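Local coordinates for titin (Homo sapiens, PDB 2A38), which is a giant muscle protein whose N-terminal pair of immunoglobulin domains, Z1 and Z2, is thought to help anchor it in the sarcomeric Z-disc, at residues A27-F32 with Y78-T83; V54-S59 with A63-P68; L123-T128 with V135-D140; E36-W39 with Q44-S47. All blocks are in the same frame, centred on the assembly; numbering follows the deposited sequence.

Contacts 1, 2 and 4 belong to the first immunoglobulin domain and touch one another; contact 3 lies in the second, with its centre 44 to 55 Å from theirs. Contacts 1 and 3 are buried and made of apolar side chains facing each other between two sheets, without backbone bonding. Contact 2 works the other way: it joins edge and inner strands of one sheet through four main-chain bonds, with one polar face and one apolar. Contact 4 is partly buried and mixed, holding a loop to strand 36-41 by one bond and a water. Strand 76-84 of contact 1 pairs with strand 36-41 of contact 4, and strand 23-32 pairs with contact 2's strand 62-67.

Contact 1 of 4, residues A27-F32 with Y78-T83; sequences AHISGF and YSLKAT. With CD (cadmium ion), chain D.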
loop_
_atom_site.group_PDB
_atom_site.type_symbol
_atom_site.label_atom_id
_atom_site.label_comp_id
_atom_site.label_asym_id
_atom_site.label_seq_id
_atom_site.Cartn_x
_atom_site.Cartn_y
_atom_site.Cartn_z
ATOM N N ALA A 27 -20.675 -15.750 -1.695
ATOM C CA ALA A 27 -21.402 -16.841 -2.301
ATOM C C ALA A 27 -22.739 -16.981 -1.613
ATOM O O ALA A 27 -22.910 -16.541 -0.488
ATOM C CB ALA A 27 -20.613 -18.126 -2.155
ATOM N N HIS A 28 -23.697 -17.572 -2.305
ATOM C CA HIS A 28 -25.001 -17.807 -1.729
ATOM C C HIS A 28 -25.147 -19.296 -1.662
ATOM O O HIS A 28 -24.981 -19.997 -2.660
ATOM C CB HIS A 28 -26.096 -17.209 -2.594
ATOM C CG HIS A 28 -26.209 -15.729 -2.452
ATOM N ND1 HIS A 28 -27.107 -15.133 -1.593
ATOM C CD2 HIS A 28 -25.492 -14.726 -3.005
ATOM C CE1 HIS A 28 -26.939 -13.827 -1.626
ATOM N NE2 HIS A 28 -25.966 -13.553 -2.474
ATOM N N ILE A 29 -25.453 -19.779 -0.473
ATOM C CA ILE A 29 -25.592 -21.197 -0.265
ATOM C C ILE A 29 -26.991 -21.531 0.201
ATOM O O ILE A 29 -27.549 -20.853 1.069
ATOM C CB ILE A 29 -24.583 -21.678 0.783
ATOM C CG1 ILE A 29 -23.168 -21.356 0.299
ATOM C CG2 ILE A 29 -24.773 -23.169 1.047
ATOM C CD1 ILE A 29 -22.097 -21.627 1.314
ATOM N N SER A 30 -27.549 -22.580 -0.386
ATOM C CA SER A 30 -28.874 -23.035 -0.027
ATOM C C SER A 30 -28.712 -24.422 0.606
ATOM O O SER A 30 -27.658 -25.035 0.500
ATOM C CB SER A 30 -29.743 -23.099 -1.283
ATOM O OG SER A 30 -31.114 -23.239 -0.954
ATOM N N GLY A 31 -29.749 -24.913 1.271
ATOM C CA GLY A 31 -29.671 -26.221 1.897
ATOM C C GLY A 31 -30.551 -26.310 3.130
ATOM O O GLY A 31 -30.846 -25.302 3.772
ATOM N N PHE A 32 -30.994 -27.515 3.464
ATOM C CA PHE A 32 -31.825 -27.678 4.642
ATOM C C PHE A 32 -31.599 -29.032 5.302
ATOM O O PHE A 32 -31.740 -30.069 4.659
ATOM C CB PHE A 32 -33.302 -27.522 4.292
ATOM C CG PHE A 32 -34.185 -27.472 5.496
ATOM C CD1 PHE A 32 -34.180 -26.355 6.322
ATOM C CD2 PHE A 32 -34.956 -28.575 5.861
ATOM C CE1 PHE A 32 -34.924 -26.331 7.501
ATOM C CE2 PHE A 32 -35.703 -28.565 7.035
ATOM C CZ PHE A 32 -35.686 -27.440 7.858
ATOM N N TYR A 78 -9.015 -20.055 -3.302
ATOM C CA TYR A 78 -9.834 -19.994 -2.105
ATOM C C TYR A 78 -11.076 -20.814 -2.404
ATOM O O TYR A 78 -11.645 -20.709 -3.490
ATOM C CB TYR A 78 -10.252 -18.561 -1.798
ATOM C CG TYR A 78 -9.142 -17.716 -1.236
ATOM C CD1 TYR A 78 -8.052 -17.329 -2.029
ATOM C CD2 TYR A 78 -9.171 -17.310 0.100
ATOM C CE1 TYR A 78 -7.020 -16.560 -1.499
ATOM C CE2 TYR A 78 -8.153 -16.546 0.637
ATOM C CZ TYR A 78 -7.084 -16.175 -0.161
ATOM O OH TYR A 78 -6.087 -15.426 0.396
ATOM N N SER A 79 -11.489 -21.639 -1.454
ATOM C CA SER A 79 -12.672 -22.445 -1.657
ATOM C C SER A 79 -13.573 -22.397 -0.448
ATOM O O SER A 79 -13.138 -22.137 0.661
ATOM C CB SER A 79 -12.292 -23.888 -1.975
ATOM O OG SER A 79 -11.611 -24.473 -0.887
ATOM N N LEU A 80 -14.845 -22.653 -0.688
ATOM C CA LEU A 80 -15.866 -22.642 0.343
ATOM C C LEU A 80 -16.562 -24.004 0.364
ATOM O O LEU A 80 -17.040 -24.461 -0.669
ATOM C CB LEU A 80 -16.868 -21.540 0.004
ATOM C CG LEU A 80 -18.103 -21.311 0.870
ATOM C CD1 LEU A 80 -17.678 -20.961 2.273
ATOM C CD2 LEU A 80 -18.924 -20.176 0.268
ATOM N N LYS A 81 -16.572 -24.667 1.517
ATOM C CA LYS A 81 -17.247 -25.960 1.665
ATOM C C LYS A 81 -18.515 -25.783 2.491
ATOM O O LYS A 81 -18.496 -25.121 3.519
ATOM C CB LYS A 81 -16.385 -26.983 2.402
ATOM C CG LYS A 81 -15.255 -27.580 1.598
ATOM C CD LYS A 81 -14.650 -28.781 2.345
ATOM C CE LYS A 81 -13.394 -29.296 1.637
ATOM N NZ LYS A 81 -12.824 -30.520 2.283
ATOM N N ALA A 82 -19.606 -26.395 2.044
ATOM C CA ALA A 82 -20.890 -26.337 2.746
ATOM C C ALA A 82 -21.317 -27.774 3.059
ATOM O O ALA A 82 -21.257 -28.640 2.186
ATOM C CB ALA A 82 -21.935 -25.651 1.870
ATOM N N THR A 83 -21.759 -28.028 4.286
ATOM C CA THR A 83 -22.144 -29.383 4.656
ATOM C C THR A 83 -23.361 -29.527 5.557
ATOM O O THR A 83 -23.565 -28.730 6.463
ATOM C CB THR A 83 -20.987 -30.089 5.386
ATOM O OG1 THR A 83 -19.786 -29.950 4.624
ATOM C CG2 THR A 83 -21.285 -31.567 5.566
HETATM CD CD CD D . -25.119 -11.409 -3.189
HETATM O O HOH W 1 -23.875 -12.307 -4.907
#
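Leu80 and Ile29 reach toward each other tip to tip, Leu80 CD2 meeting Ile29 CD1 at 3.6 Å. The two strands run nearly parallel, 16° apart, with 8.7 Å between their axes, and side chains bridge the gap. Leu80 holds its CG opposite the backbone N (chi1 177°), which sends CD2 across. Ala27 is short and leaves a hollow, and CD2 of the longer Leu80 drops into it, 3.6 Å from Ala27 CB; one methyl thus serves two partners. One step along the bulk is reversed: Ile29 is now the bump and Ala82 the hollow, with Ile29 CG2 3.9 Å from Ala82 CB and Ile29 CD1 4.1 Å from the same methyl. In most immunoglobulin domains the positions of Ala27 and Leu80 hold the disulfide cysteines; here apolar packing occupies the place of that bond. His28 points the other way, outward, where its NE2 binds the cadmium ion at 2.4 Å; Glu26 and a water, 2.3 Å from the metal, are further ligands. The contact bridges the two sheets of the sandwich: Phe8 of strand 4-8 touches both Ile29 and Leu80, as does Val37 of strand 36-41, while Trp39 packs against Leu80.

Contact 2 of 4, residues V54-S59 with A63-P68; sequences VQISFS and AKLTIP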
loop_
_atom_site.group_PDB
_atom_site.type_symbol
_atom_site.label_atom_id
_atom_site.label_comp_id
_atom_site.label_asym_id
_atom_site.label_seq_id
_atom_site.Cartn_x
_atom_site.Cartn_y
_atom_site.Cartn_z
ATOM N N VAL A 54 -8.638 -11.077 8.404
ATOM C CA VAL A 54 -9.677 -11.691 7.583
ATOM C C VAL A 54 -11.028 -11.676 8.287
ATOM O O VAL A 54 -11.158 -12.124 9.428
ATOM C CB VAL A 54 -9.326 -13.159 7.213
ATOM C CG1 VAL A 54 -9.530 -14.083 8.414
ATOM C CG2 VAL A 54 -10.169 -13.606 6.040
ATOM N N GLN A 55 -12.032 -11.150 7.598
ATOM C CA GLN A 55 -13.373 -11.071 8.153
ATOM C C GLN A 55 -14.237 -12.127 7.476
ATOM O O GLN A 55 -14.469 -12.067 6.273
ATOM C CB GLN A 55 -13.957 -9.682 7.901
ATOM C CG GLN A 55 -12.984 -8.542 8.168
ATOM C CD GLN A 55 -13.617 -7.175 7.979
ATOM O OE1 GLN A 55 -14.224 -6.892 6.941
ATOM N NE2 GLN A 55 -13.476 -6.315 8.983
ATOM N N ILE A 56 -14.706 -13.093 8.253
ATOM C CA ILE A 56 -15.546 -14.152 7.717
ATOM C C ILE A 56 -16.943 -14.072 8.307
ATOM O O ILE A 56 -17.107 -13.896 9.515
ATOM C CB ILE A 56 -14.948 -15.537 8.022
ATOM C CG1 ILE A 56 -13.619 -15.693 7.275
ATOM C CG2 ILE A 56 -15.930 -16.625 7.633
ATOM C CD1 ILE A 56 -12.840 -16.927 7.646
ATOM N N SER A 57 -17.951 -14.195 7.452
ATOM C CA SER A 57 -19.331 -14.145 7.911
ATOM C C SER A 57 -20.233 -15.062 7.095
ATOM O O SER A 57 -19.928 -15.374 5.948
ATOM C CB SER A 57 -19.859 -12.707 7.835
ATOM O OG SER A 57 -19.932 -12.261 6.494
ATOM N N PHE A 58 -21.330 -15.506 7.712
ATOM C CA PHE A 58 -22.318 -16.362 7.052
ATOM C C PHE A 58 -23.689 -16.043 7.620
ATOM O O PHE A 58 -24.049 -16.515 8.692
ATOM C CB PHE A 58 -22.021 -17.847 7.264
ATOM C CG PHE A 58 -23.001 -18.757 6.570
ATOM C CD1 PHE A 58 -23.360 -18.529 5.245
ATOM C CD2 PHE A 58 -23.565 -19.839 7.236
ATOM C CE1 PHE A 58 -24.269 -19.365 4.589
ATOM C CE2 PHE A 58 -24.478 -20.689 6.588
ATOM C CZ PHE A 58 -24.830 -20.448 5.260
ATOM N N SER A 59 -24.449 -15.236 6.888
ATOM C CA SER A 59 -25.776 -14.819 7.320
ATOM C C SER A 59 -26.747 -14.764 6.149
ATOM O O SER A 59 -26.365 -14.423 5.031
ATOM C CB SER A 59 -25.685 -13.437 7.973
ATOM O OG SER A 59 -26.974 -12.899 8.208
ATOM N N ALA A 63 -22.513 -16.218 2.389
ATOM C CA ALA A 63 -21.214 -16.397 3.029
ATOM C C ALA A 63 -20.274 -15.369 2.421
ATOM O O ALA A 63 -20.241 -15.195 1.205
ATOM C CB ALA A 63 -20.678 -17.794 2.779
ATOM N N LYS A 64 -19.512 -14.691 3.268
ATOM C CA LYS A 64 -18.582 -13.679 2.801
ATOM C C LYS A 64 -17.241 -13.751 3.516
ATOM O O LYS A 64 -17.176 -13.990 4.718
ATOM C CB LYS A 64 -19.204 -12.294 2.981
ATOM C CG LYS A 64 -18.267 -11.136 2.680
ATOM C CD LYS A 64 -19.040 -9.844 2.470
ATOM C CE LYS A 64 -19.941 -9.972 1.251
ATOM N NZ LYS A 64 -20.537 -8.674 0.838
ATOM N N LEU A 65 -16.175 -13.565 2.744
ATOM C CA LEU A 65 -14.814 -13.571 3.262
ATOM C C LEU A 65 -14.164 -12.295 2.750
ATOM O O LEU A 65 -13.989 -12.123 1.547
ATOM C CB LEU A 65 -14.039 -14.786 2.752
ATOM C CG LEU A 65 -12.621 -14.922 3.312
ATOM C CD1 LEU A 65 -12.182 -16.369 3.252
ATOM C CD2 LEU A 65 -11.670 -14.032 2.536
ATOM N N THR A 66 -13.810 -11.398 3.658
ATOM C CA THR A 66 -13.201 -10.138 3.260
ATOM C C THR A 66 -11.806 -9.942 3.822
ATOM O O THR A 66 -11.571 -10.148 5.011
ATOM C CB THR A 66 -14.061 -8.936 3.707
ATOM O OG1 THR A 66 -15.339 -8.993 3.058
ATOM C CG2 THR A 66 -13.375 -7.622 3.349
ATOM N N ILE A 67 -10.881 -9.558 2.951
ATOM C CA ILE A 67 -9.515 -9.278 3.364
ATOM C C ILE A 67 -9.377 -7.767 3.214
ATOM O O ILE A 67 -9.419 -7.249 2.100
ATOM C CB ILE A 67 -8.483 -9.967 2.458
ATOM C CG1 ILE A 67 -8.740 -11.474 2.428
ATOM C CG2 ILE A 67 -7.078 -9.685 2.974
ATOM C CD1 ILE A 67 -7.782 -12.245 1.551
ATOM N N PRO A 68 -9.254 -7.037 4.341
ATOM C CA PRO A 68 -9.115 -5.574 4.350
ATOM C C PRO A 68 -8.013 -5.062 3.417
ATOM O O PRO A 68 -8.299 -4.514 2.352
ATOM C CB PRO A 68 -8.835 -5.274 5.818
ATOM C CG PRO A 68 -9.660 -6.312 6.517
ATOM C CD PRO A 68 -9.321 -7.556 5.720
#
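Ala63 opens the returning strand opposite Phe58, a non-hydrogen-bonded pair in which Ala63 CB lies 3.7 Å from Phe58 CD1. Lys64 comes next, facing Ser57 in a hydrogen-bonded pair: Lys64 N gives to Ser57 O and Ser57 N to Lys64 O, each 2.8 Å. Above this pair Ser57 OG, lodged between its own backbone N and carbonyl carbon (chi1 66°), leans over Lys64 CB at 3.6 Å, whereas the rest of the lysine bends off at chi3 and leads away. Leu65 turns back to the side of Ala63, lying alongside Ile56 and crossing Val54, whose CG2 is 3.8 Å from Leu65 CD2. Thr66 forms a second hydrogen-bonded pair with Gln55, bonded in both directions, and the bond from Gln55 N to Thr66 O is almost perfectly straight, 179° at the hydrogen. Gln55 and Thr66 run side by side, OE1 of Gln55 being 3.8 Å from CG2 of Thr66. Ile67 sits beside Val54, its CG1 4.4 Å from Val54 CG2, and Pro68 ends the segment with CG 4.3 Å from Gln55 CD. Four backbone bonds, an inner face of Ala63, Leu65, Ile56 and Phe58 packed on strand 36-41, and an outer polar face make this the antiparallel D-E hairpin of an immunoglobulin I-set domain.

Contact 3 of 4, residues L123-T128 with V135-D140; sequences LQVRVT and VKFYRD
Phe137 presents the far end of its ring to Val125: CZ lies 4.2 Å from Val125 CG2 and CE2 of the same ring 4.4 Å from that methyl, which meets the ring obliquely. From the ring's own strand Val135 closes in, its CG1 4.1 Å from Phe137 CE1, while Tyr159 of strand 158-166 also packs on Phe137. The methyl that does the touching is the branch of Val125 placed between backbone N and carbonyl carbon, since CG1, at chi1 -62°, takes the place beside the N and points elsewhere. The ring is carried inward by a chi1 of similar value, with CG anti to the carbonyl carbon. A second, looser touch joins the other ends of the segments, Val127 CG2 to Val135 CG2 at 4.4 Å; Val127 CG2 also rests 4.3 Å from Val125 CG2, behind it as seen from the ring.

These are strands B and C of the second I-set domain, set in opposite sheets of the beta sandwich. By their place in the family pattern, Val125 appears to hold the site of the usual B-strand cysteine and Phe137 that of the usual C-strand tryptophan. Val176, against which Val125 packs, is probably at the position of the partner cysteine. Phe106 of strand 102-106 covers Val125 and Val127 as well.

Beyond the ring, Arg139 NE and Asp140 OD2 form a long salt bridge of 3.8 Å, with the oxygen well out of the guanidinium plane.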
loop_
_atom_site.group_PDB
_atom_site.type_symbol
_atom_site.label_atom_id
_atom_site.label_comp_id
_atom_site.label_asym_id
_atom_site.label_seq_id
_atom_site.Cartn_x
_atom_site.Cartn_y
_atom_site.Cartn_z
ATOM N N LEU A 123 16.015 22.841 4.839
ATOM C CA LEU A 123 15.115 22.690 3.705
ATOM C C LEU A 123 14.620 21.239 3.758
ATOM O O LEU A 123 15.424 20.310 3.719
ATOM C CB LEU A 123 15.878 22.943 2.401
ATOM C CG LEU A 123 16.627 24.274 2.320
ATOM C CD1 LEU A 123 17.493 24.331 1.072
ATOM C CD2 LEU A 123 15.622 25.401 2.330
ATOM N N GLN A 124 13.308 21.044 3.857
ATOM C CA GLN A 124 12.746 19.697 3.924
ATOM C C GLN A 124 11.731 19.367 2.851
ATOM O O GLN A 124 11.076 20.246 2.298
ATOM C CB GLN A 124 12.041 19.453 5.254
ATOM C CG GLN A 124 12.890 19.545 6.481
ATOM C CD GLN A 124 12.195 18.909 7.667
ATOM O OE1 GLN A 124 10.965 18.946 7.770
ATOM N NE2 GLN A 124 12.976 18.328 8.573
ATOM N N VAL A 125 11.589 18.068 2.607
ATOM C CA VAL A 125 10.631 17.532 1.660
ATOM C C VAL A 125 10.129 16.199 2.220
ATOM O O VAL A 125 10.827 15.520 2.978
ATOM C CB VAL A 125 11.271 17.255 0.273
ATOM C CG1 VAL A 125 11.783 18.541 -0.346
ATOM C CG2 VAL A 125 12.407 16.242 0.413
ATOM N N ARG A 126 8.907 15.840 1.874
ATOM C CA ARG A 126 8.346 14.557 2.284
ATOM C C ARG A 126 7.904 13.934 0.962
ATOM O O ARG A 126 7.111 14.516 0.234
ATOM C CB ARG A 126 7.150 14.734 3.224
ATOM C CG ARG A 126 6.529 13.405 3.609
ATOM C CD ARG A 126 5.412 13.566 4.619
ATOM N NE ARG A 126 5.911 13.771 5.976
ATOM C CZ ARG A 126 6.482 12.825 6.716
ATOM N NH1 ARG A 126 6.635 11.594 6.237
ATOM N NH2 ARG A 126 6.891 13.107 7.947
ATOM N N VAL A 127 8.449 12.766 0.643
ATOM C CA VAL A 127 8.140 12.104 -0.621
ATOM C C VAL A 127 7.541 10.718 -0.455
ATOM O O VAL A 127 7.980 9.937 0.388
ATOM C CB VAL A 127 9.414 11.944 -1.488
ATOM C CG1 VAL A 127 9.048 11.354 -2.840
ATOM C CG2 VAL A 127 10.105 13.272 -1.657
ATOM N N THR A 128 6.546 10.415 -1.280
ATOM C CA THR A 128 5.903 9.106 -1.262
ATOM C C THR A 128 5.957 8.516 -2.665
ATOM O O THR A 128 6.232 9.222 -3.635
ATOM C CB THR A 128 4.433 9.197 -0.832
ATOM O OG1 THR A 128 3.741 10.113 -1.694
ATOM C CG2 THR A 128 4.328 9.663 0.625
ATOM N N VAL A 135 15.771 9.562 -3.737
ATOM C CA VAL A 135 15.770 11.019 -3.644
ATOM C C VAL A 135 17.174 11.607 -3.592
ATOM O O VAL A 135 18.017 11.155 -2.821
ATOM C CB VAL A 135 14.990 11.466 -2.385
ATOM C CG1 VAL A 135 14.801 12.964 -2.371
ATOM C CG2 VAL A 135 13.643 10.771 -2.344
ATOM N N LYS A 136 17.422 12.618 -4.413
ATOM C CA LYS A 136 18.724 13.281 -4.427
ATOM C C LYS A 136 18.545 14.789 -4.419
ATOM O O LYS A 136 17.600 15.305 -4.996
ATOM C CB LYS A 136 19.535 12.840 -5.642
ATOM C CG LYS A 136 19.937 11.378 -5.564
ATOM C CD LYS A 136 20.778 10.946 -6.749
ATOM C CE LYS A 136 21.255 9.501 -6.565
ATOM N NZ LYS A 136 21.994 8.983 -7.758
ATOM N N PHE A 137 19.451 15.486 -3.748
ATOM C CA PHE A 137 19.384 16.938 -3.637
ATOM C C PHE A 137 20.422 17.602 -4.514
ATOM O O PHE A 137 21.549 17.121 -4.628
ATOM C CB PHE A 137 19.607 17.372 -2.188
ATOM C CG PHE A 137 18.571 16.858 -1.232
ATOM C CD1 PHE A 137 18.494 15.497 -0.923
ATOM C CD2 PHE A 137 17.660 17.733 -0.643
ATOM C CE1 PHE A 137 17.520 15.018 -0.039
ATOM C CE2 PHE A 137 16.682 17.265 0.241
ATOM C CZ PHE A 137 16.614 15.907 0.542
ATOM N N TYR A 138 20.045 18.722 -5.112
ATOM C CA TYR A 138 20.940 19.455 -5.993
ATOM C C TYR A 138 20.984 20.941 -5.688
ATOM O O TYR A 138 20.012 21.521 -5.212
ATOM C CB TYR A 138 20.494 19.281 -7.436
ATOM C CG TYR A 138 20.444 17.847 -7.881
ATOM C CD1 TYR A 138 21.535 17.256 -8.507
ATOM C CD2 TYR A 138 19.311 17.070 -7.654
ATOM C CE1 TYR A 138 21.502 15.922 -8.898
ATOM C CE2 TYR A 138 19.265 15.741 -8.037
ATOM C CZ TYR A 138 20.363 15.170 -8.660
ATOM O OH TYR A 138 20.319 13.853 -9.053
ATOM N N ARG A 139 22.133 21.547 -5.958
ATOM C CA ARG A 139 22.301 22.978 -5.790
ATOM C C ARG A 139 22.759 23.433 -7.163
ATOM O O ARG A 139 23.832 23.048 -7.620
ATOM C CB ARG A 139 23.381 23.316 -4.770
ATOM C CG ARG A 139 23.479 24.820 -4.551
ATOM C CD ARG A 139 24.845 25.252 -4.068
ATOM N NE ARG A 139 24.975 26.703 -4.130
ATOM C CZ ARG A 139 26.129 27.356 -4.031
ATOM N NH1 ARG A 139 27.262 26.679 -3.866
ATOM N NH2 ARG A 139 26.151 28.683 -4.095
ATOM N N ASP A 140 21.938 24.235 -7.827
ATOM C CA ASP A 140 22.256 24.711 -9.171
ATOM C C ASP A 140 22.651 23.543 -10.083
ATOM O O ASP A 140 23.602 23.643 -10.861
ATOM C CB ASP A 140 23.394 25.748 -9.134
ATOM C CG ASP A 140 22.987 27.068 -8.464
ATOM O OD1 ASP A 140 21.868 27.582 -8.731
ATOM O OD2 ASP A 140 23.806 27.599 -7.675
#

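Contact 4 of 4, residues E36-W39 with Q44-S47; sequences EVSW and QVIS
Trp39 and Ile46 meet near the backbone, not at the indole: Ile46 CD1 comes to 4.0 Å from Trp39 CB, and the ring itself leads away from the 44-47 segment. With CG anti to the carbonyl carbon (chi1 -67°), Trp39 sends its indole inward and leaves its CB and carbonyl to the loop. Ile46 turns its CB toward the strand and lays CG1 past that carbonyl, 4.1 Å from Trp39 O. Val45 approaches the same oxygen by another branch: CG2, anti to its backbone N, lies 3.5 Å from Trp39 O and touches Ser38 OG at 4.2 Å.

The carbonyl is thus wrapped by apolar groups, and its polar partner is Ile46 N, which donates to Trp39 O over 3.1 Å. The bond is fairly straight at the hydrogen, 164°, but the donor stands above the carbonyl plane, 50° out of it. Val45 CA adds a CH...O contact to this oxygen.

Trp39 occupies the position of the C-strand tryptophan usual in immunoglobulin domains, and its ring packs in the core against Phe25 and Leu65, while Ile46 seats the start of the C-to-D connection on Leu65 and Tyr78. A water lies at the indole's edge, in its plane, accepting a bond from Trp39 N at 2.9 Å and giving a weak one to Ile46 O. It adds a second, water-mediated link between Trp39 and Ile46, beside the direct bond.

Next along strand 36-41, Ser38 pairs through its backbone with Lys81 of strand 76-84.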
loop_
_atom_site.group_PDB
_atom_site.type_symbol
_atom_site.label_atom_id
_atom_site.label_comp_id
_atom_site.label_asym_id
_atom_site.label_seq_id
_atom_site.Cartn_x
_atom_site.Cartn_y
_atom_site.Cartn_z
ATOM N N GLU A 36 -23.263 -26.174 7.428
ATOM C CA GLU A 36 -22.141 -25.628 8.171
ATOM C C GLU A 36 -21.173 -25.193 7.076
ATOM O O GLU A 36 -20.899 -25.957 6.140
ATOM C CB GLU A 36 -21.469 -26.692 9.029
ATOM C CG GLU A 36 -22.288 -27.173 10.193
ATOM C CD GLU A 36 -21.448 -27.971 11.172
ATOM O OE1 GLU A 36 -20.564 -27.368 11.824
ATOM O OE2 GLU A 36 -21.666 -29.201 11.286
ATOM N N VAL A 37 -20.651 -23.977 7.200
ATOM C CA VAL A 37 -19.748 -23.422 6.201
ATOM C C VAL A 37 -18.312 -23.253 6.685
ATOM O O VAL A 37 -18.061 -22.914 7.837
ATOM C CB VAL A 37 -20.302 -22.073 5.697
ATOM C CG1 VAL A 37 -19.263 -21.341 4.900
ATOM C CG2 VAL A 37 -21.528 -22.321 4.844
ATOM N N SER A 38 -17.368 -23.477 5.783
ATOM C CA SER A 38 -15.963 -23.378 6.121
ATOM C C SER A 38 -15.140 -22.943 4.911
ATOM O O SER A 38 -15.371 -23.409 3.801
ATOM C CB SER A 38 -15.494 -24.740 6.630
ATOM O OG SER A 38 -14.086 -24.842 6.606
ATOM N N TRP A 39 -14.182 -22.046 5.123
ATOM C CA TRP A 39 -13.326 -21.560 4.037
ATOM C C TRP A 39 -11.958 -22.230 4.060
ATOM O O TRP A 39 -11.492 -22.650 5.110
ATOM C CB TRP A 39 -13.141 -20.053 4.150
ATOM C CG TRP A 39 -14.391 -19.249 3.923
ATOM C CD1 TRP A 39 -15.368 -18.957 4.839
ATOM C CD2 TRP A 39 -14.785 -18.617 2.699
ATOM N NE1 TRP A 39 -16.345 -18.176 4.258
ATOM C CE2 TRP A 39 -16.013 -17.954 2.945
ATOM C CE3 TRP A 39 -14.220 -18.544 1.416
ATOM C CZ2 TRP A 39 -16.685 -17.226 1.955
ATOM C CZ3 TRP A 39 -14.889 -17.821 0.433
ATOM C CH2 TRP A 39 -16.108 -17.172 0.709
ATOM N N GLN A 44 -6.230 -25.797 3.059
ATOM C CA GLN A 44 -6.096 -25.575 4.495
ATOM C C GLN A 44 -7.043 -24.482 4.975
ATOM O O GLN A 44 -7.130 -23.416 4.369
ATOM C CB GLN A 44 -4.648 -25.231 4.812
ATOM C CG GLN A 44 -3.695 -26.320 4.340
ATOM C CD GLN A 44 -2.256 -25.868 4.290
ATOM O OE1 GLN A 44 -1.919 -24.899 3.602
ATOM N NE2 GLN A 44 -1.392 -26.571 5.015
ATOM N N VAL A 45 -7.747 -24.762 6.068
ATOM C CA VAL A 45 -8.732 -23.839 6.631
ATOM C C VAL A 45 -8.243 -22.423 6.947
ATOM O O VAL A 45 -7.153 -22.226 7.478
ATOM C CB VAL A 45 -9.372 -24.437 7.907
ATOM C CG1 VAL A 45 -8.323 -24.601 8.980
ATOM C CG2 VAL A 45 -10.511 -23.553 8.389
ATOM N N ILE A 46 -9.075 -21.442 6.617
ATOM C CA ILE A 46 -8.766 -20.039 6.852
ATOM C C ILE A 46 -9.367 -19.596 8.174
ATOM O O ILE A 46 -10.456 -20.024 8.543
ATOM C CB ILE A 46 -9.353 -19.147 5.746
ATOM C CG1 ILE A 46 -8.807 -19.576 4.385
ATOM C CG2 ILE A 46 -9.035 -17.681 6.034
ATOM C CD1 ILE A 46 -9.437 -18.839 3.219
ATOM N N SER A 47 -8.654 -18.730 8.884
ATOM C CA SER A 47 -9.129 -18.219 10.164
ATOM C C SER A 47 -8.350 -16.965 10.524
ATOM O O SER A 47 -7.390 -16.605 9.838
ATOM C CB SER A 47 -8.935 -19.260 11.262
ATOM O OG SER A 47 -7.563 -19.425 11.553
HETATM O O HOH W 2 -13.544 -20.849 7.673
#